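Local coordinates for AP endonuclease, family protein 2 (Mycobacterium smegmatis, PDB 5TNV) that binds a magnesium ion and, as a xylose isomerase-like TIM barrel of the AP endonuclease 2 family, may act as an endonuclease, at residues L78-R90 and D122-G134. Sequence-based numbering, arbitrary orientation. Where two conformers were deposited one is given.
Sequences LAALSDSRIEEFR and DAHRLIDLAPSFG
Helices 83-90 and 122-133 run in broadly the same direction at 36° to one another, but with 12.6 Å between their axes they are bridged by long side chains and by the turn at 78-81, where Ala79 and Arg125 bring the backbones closest. Around that turn Leu126 CD2 lies 4.0 Å from Ala79 CB, and Leu129 reaches Leu78 with CD1 and Ile86 CD1 with CD2. Arg125, its chain bent at chi3 (64°), curls over so that NE donates to Ala79 O at 2.9 Å, on a carbonyl lone pair but tilted from the guanidinium plane. Its NH2 meets two waters at the edge of the group: one also donates to Leu78 O and Leu81 O, the other to Asp83 OD1, so the arginine ties the turn and the first residue of the helix to 122-133 without a direct salt bridge.

Near the C-terminal end of 122-133, Arg90 grips Ser132 OG end-on with both NH1 (3.0 Å) and NH2 (3.1 Å), nearly in the guanidinium plane. Ser132 OG in turn donates to Leu129 O, while Glu87 holds Arg90 NE in a salt bridge, fixing the guanidinium from two edges. Its NH1 sits 3.4 Å above the centre of the Phe133 ring, a cation-pi contact with the planes 33° apart. Phe133 CE1 also meets the edge of Phe89, one face of which carries Leu78 CD2 over its centre; the two phenylalanine side chains cross at about a right angle. Just beyond, Gly134 closes the helix in a Schellman motif.

These are successive outer helices of the TIM barrel, linked through strand 99-104: Phe89 and Phe133 both rest on Ile100 and Leu126 on Ile103, while Ala123 and Ile127 pack against helix 169-185.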
# COMPACT_ATOMS: atom_id res chain seq x y z
N LEU A 78 6.98 -19.15 27.23
CA LEU A 78 6.72 -18.91 28.65
C LEU A 78 6.30 -20.18 29.38
O LEU A 78 6.66 -20.34 30.55
CB LEU A 78 5.67 -17.81 28.84
CG LEU A 78 6.06 -16.44 28.29
CD1 LEU A 78 4.93 -15.45 28.51
CD2 LEU A 78 7.34 -15.88 28.89
N ALA A 79 5.56 -21.08 28.73
CA ALA A 79 5.13 -22.29 29.40
C ALA A 79 6.32 -23.20 29.76
O ALA A 79 6.19 -24.04 30.62
CB ALA A 79 4.12 -23.02 28.52
N ALA A 80 7.43 -23.06 29.07
CA ALA A 80 8.61 -23.90 29.23
C ALA A 80 9.64 -23.32 30.17
O ALA A 80 10.52 -24.04 30.61
CB ALA A 80 9.27 -24.18 27.88
N LEU A 81 9.61 -22.03 30.45
CA LEU A 81 10.62 -21.42 31.32
C LEU A 81 10.46 -21.83 32.75
O LEU A 81 9.36 -22.04 33.27
CB LEU A 81 10.54 -19.88 31.24
CG LEU A 81 10.93 -19.22 29.92
CD1 LEU A 81 10.81 -17.71 30.09
CD2 LEU A 81 12.32 -19.61 29.46
N SER A 82 11.61 -21.88 33.45
CA SER A 82 11.57 -22.01 34.87
C SER A 82 10.93 -20.78 35.47
O SER A 82 10.87 -19.70 34.87
CB SER A 82 12.97 -22.12 35.44
OG SER A 82 13.70 -20.90 35.25
N ASP A 83 10.48 -20.93 36.73
CA ASP A 83 9.86 -19.77 37.40
C ASP A 83 10.85 -18.60 37.54
O ASP A 83 10.44 -17.45 37.41
CB ASP A 83 9.34 -20.19 38.76
CG ASP A 83 8.25 -21.22 38.71
OD1 ASP A 83 7.58 -21.44 37.70
OD2 ASP A 83 8.01 -21.83 39.79
N SER A 84 12.13 -18.93 37.79
CA SER A 84 13.12 -17.85 37.92
C SER A 84 13.36 -17.19 36.58
O SER A 84 13.50 -15.96 36.53
CB SER A 84 14.40 -18.38 38.55
OG SER A 84 14.99 -19.34 37.70
N ARG A 85 13.35 -17.90 35.46
CA ARG A 85 13.47 -17.29 34.14
C ARG A 85 12.23 -16.49 33.78
O ARG A 85 12.35 -15.46 33.11
CB ARG A 85 13.85 -18.34 33.10
CG ARG A 85 15.28 -18.82 33.25
CD ARG A 85 16.25 -17.87 32.61
NE ARG A 85 16.32 -18.07 31.19
CZ ARG A 85 16.93 -17.29 30.30
NH1 ARG A 85 17.45 -16.15 30.65
NH2 ARG A 85 17.00 -17.67 29.03
N ILE A 86 11.04 -16.91 34.23
CA ILE A 86 9.82 -16.09 34.09
C ILE A 86 10.04 -14.75 34.75
O ILE A 86 9.66 -13.71 34.20
CB ILE A 86 8.57 -16.81 34.63
CG1 ILE A 86 8.16 -17.94 33.69
CG2 ILE A 86 7.43 -15.84 34.92
CD1 ILE A 86 7.56 -17.54 32.37
N GLU A 87 10.62 -14.71 35.96
CA GLU A 87 10.84 -13.43 36.61
C GLU A 87 11.91 -12.60 35.90
O GLU A 87 11.74 -11.37 35.85
CB GLU A 87 11.12 -13.62 38.12
CG GLU A 87 9.97 -14.18 38.94
CD GLU A 87 8.65 -13.40 38.77
OE1 GLU A 87 8.75 -12.15 38.69
OE2 GLU A 87 7.58 -14.06 38.69
N GLU A 88 12.93 -13.20 35.31
CA GLU A 88 13.87 -12.48 34.49
C GLU A 88 13.14 -11.79 33.33
O GLU A 88 13.38 -10.62 32.99
CB GLU A 88 14.96 -13.37 33.95
CG GLU A 88 15.99 -13.93 34.80
CD GLU A 88 17.14 -14.69 34.19
OE1 GLU A 88 17.25 -14.60 33.03
OE2 GLU A 88 17.89 -15.36 34.97
N PHE A 89 12.25 -12.56 32.68
CA PHE A 89 11.45 -12.05 31.58
C PHE A 89 10.54 -10.91 32.03
O PHE A 89 10.45 -9.89 31.36
CB PHE A 89 10.64 -13.23 31.02
CG PHE A 89 9.72 -12.82 29.89
CD1 PHE A 89 10.15 -12.80 28.57
CD2 PHE A 89 8.42 -12.46 30.13
CE1 PHE A 89 9.28 -12.41 27.55
CE2 PHE A 89 7.54 -12.02 29.16
CZ PHE A 89 8.00 -11.98 27.84
N ARG A 90 9.85 -11.10 33.16
CA ARG A 90 8.94 -10.10 33.67
C ARG A 90 9.65 -8.77 33.87
O ARG A 90 9.13 -7.67 33.59
CB ARG A 90 8.27 -10.55 34.96
CG ARG A 90 6.98 -9.83 35.31
CD ARG A 90 6.45 -10.31 36.63
NE ARG A 90 6.25 -11.77 36.82
CZ ARG A 90 5.18 -12.42 36.34
NH1 ARG A 90 4.26 -11.85 35.60
NH2 ARG A 90 5.03 -13.70 36.54
N ASP A 122 0.39 -27.27 28.03
CA ASP A 122 0.96 -25.94 27.88
C ASP A 122 -0.11 -24.87 27.90
O ASP A 122 0.10 -23.79 28.47
CB ASP A 122 1.83 -25.90 26.60
CG ASP A 122 3.11 -26.67 26.71
OD1 ASP A 122 3.56 -26.99 27.82
OD2 ASP A 122 3.69 -26.95 25.63
N ALA A 123 -1.26 -25.12 27.29
CA ALA A 123 -2.37 -24.16 27.32
C ALA A 123 -2.80 -23.90 28.78
O ALA A 123 -3.01 -22.76 29.18
CB ALA A 123 -3.50 -24.63 26.47
N HIS A 124 -2.93 -24.99 29.57
CA HIS A 124 -3.25 -24.80 30.99
C HIS A 124 -2.20 -23.97 31.71
O HIS A 124 -2.53 -23.10 32.53
CB HIS A 124 -3.42 -26.17 31.66
CG HIS A 124 -4.72 -26.82 31.45
ND1 HIS A 124 -5.89 -26.30 31.96
CD2 HIS A 124 -5.02 -28.02 30.84
CE1 HIS A 124 -6.87 -27.15 31.67
NE2 HIS A 124 -6.37 -28.18 31.00
N ARG A 125 -0.92 -24.23 31.41
CA ARG A 125 0.16 -23.44 32.04
C ARG A 125 0.01 -21.96 31.68
O ARG A 125 0.20 -21.07 32.53
CB ARG A 125 1.50 -23.98 31.66
CG ARG A 125 1.91 -25.26 32.30
CD ARG A 125 3.34 -25.70 32.05
NE ARG A 125 4.24 -24.74 32.64
CZ ARG A 125 4.56 -24.63 33.93
NH1 ARG A 125 4.00 -25.50 34.77
NH2 ARG A 125 5.41 -23.67 34.32
N LEU A 126 -0.28 -21.68 30.41
CA LEU A 126 -0.46 -20.29 29.97
C LEU A 126 -1.67 -19.63 30.63
O LEU A 126 -1.62 -18.44 30.96
CB LEU A 126 -0.53 -20.21 28.46
CG LEU A 126 0.74 -20.62 27.72
CD1 LEU A 126 0.49 -20.65 26.22
CD2 LEU A 126 1.89 -19.68 28.02
N ILE A 127 -2.75 -20.38 30.88
CA ILE A 127 -3.89 -19.87 31.62
C ILE A 127 -3.50 -19.50 33.04
O ILE A 127 -4.01 -18.50 33.56
CB ILE A 127 -5.07 -20.84 31.52
CG1 ILE A 127 -5.62 -20.90 30.09
CG2 ILE A 127 -6.16 -20.49 32.54
CD1 ILE A 127 -6.62 -22.01 29.83
N ASP A 128 -2.63 -20.26 33.69
CA ASP A 128 -2.12 -19.85 34.99
C ASP A 128 -1.17 -18.68 34.95
O ASP A 128 -1.21 -17.84 35.84
CB ASP A 128 -1.43 -21.06 35.71
CG ASP A 128 -2.48 -21.97 36.31
OD1 ASP A 128 -3.61 -21.55 36.69
OD2 ASP A 128 -2.18 -23.17 36.40
N LEU A 129 -0.35 -18.55 33.90
CA LEU A 129 0.56 -17.43 33.78
C LEU A 129 -0.13 -16.13 33.44
O LEU A 129 0.30 -15.03 33.89
CB LEU A 129 1.66 -17.73 32.72
CG LEU A 129 2.72 -18.73 33.22
CD1 LEU A 129 3.47 -19.35 32.06
CD2 LEU A 129 3.68 -18.02 34.16
N ALA A 130 -1.17 -16.20 32.62
CA ALA A 130 -1.78 -14.98 32.07
C ALA A 130 -2.16 -13.97 33.10
O ALA A 130 -1.85 -12.79 32.97
CB ALA A 130 -2.92 -15.39 31.16
N PRO A 131 -2.89 -14.29 34.19
CA PRO A 131 -3.29 -13.25 35.11
C PRO A 131 -2.10 -12.54 35.77
O PRO A 131 -2.24 -11.38 36.13
CB PRO A 131 -4.10 -13.99 36.21
CG PRO A 131 -4.51 -15.28 35.60
CD PRO A 131 -3.43 -15.61 34.59
N SER A 132 -0.98 -13.23 35.93
CA SER A 132 0.16 -12.59 36.56
C SER A 132 0.68 -11.41 35.73
O SER A 132 1.31 -10.53 36.32
CB SER A 132 1.29 -13.57 36.83
OG SER A 132 2.05 -13.88 35.65
N PHE A 133 0.44 -11.40 34.44
CA PHE A 133 0.84 -10.33 33.54
C PHE A 133 -0.26 -9.31 33.32
O PHE A 133 -0.05 -8.30 32.67
CB PHE A 133 1.26 -10.92 32.19
CG PHE A 133 2.57 -11.69 32.23
CD1 PHE A 133 3.77 -10.99 32.16
CD2 PHE A 133 2.63 -13.06 32.33
CE1 PHE A 133 4.95 -11.68 32.18
CE2 PHE A 133 3.83 -13.74 32.37
CZ PHE A 133 5.00 -13.03 32.31
N GLY A 134 -1.47 -9.59 33.81
CA GLY A 134 -2.65 -8.79 33.53
C GLY A 134 -3.33 -9.14 32.20
O GLY A 134 -4.19 -8.40 31.72
O HOH W 1 6.68 -21.53 33.04
O HOH W 2 6.23 -23.56 37.16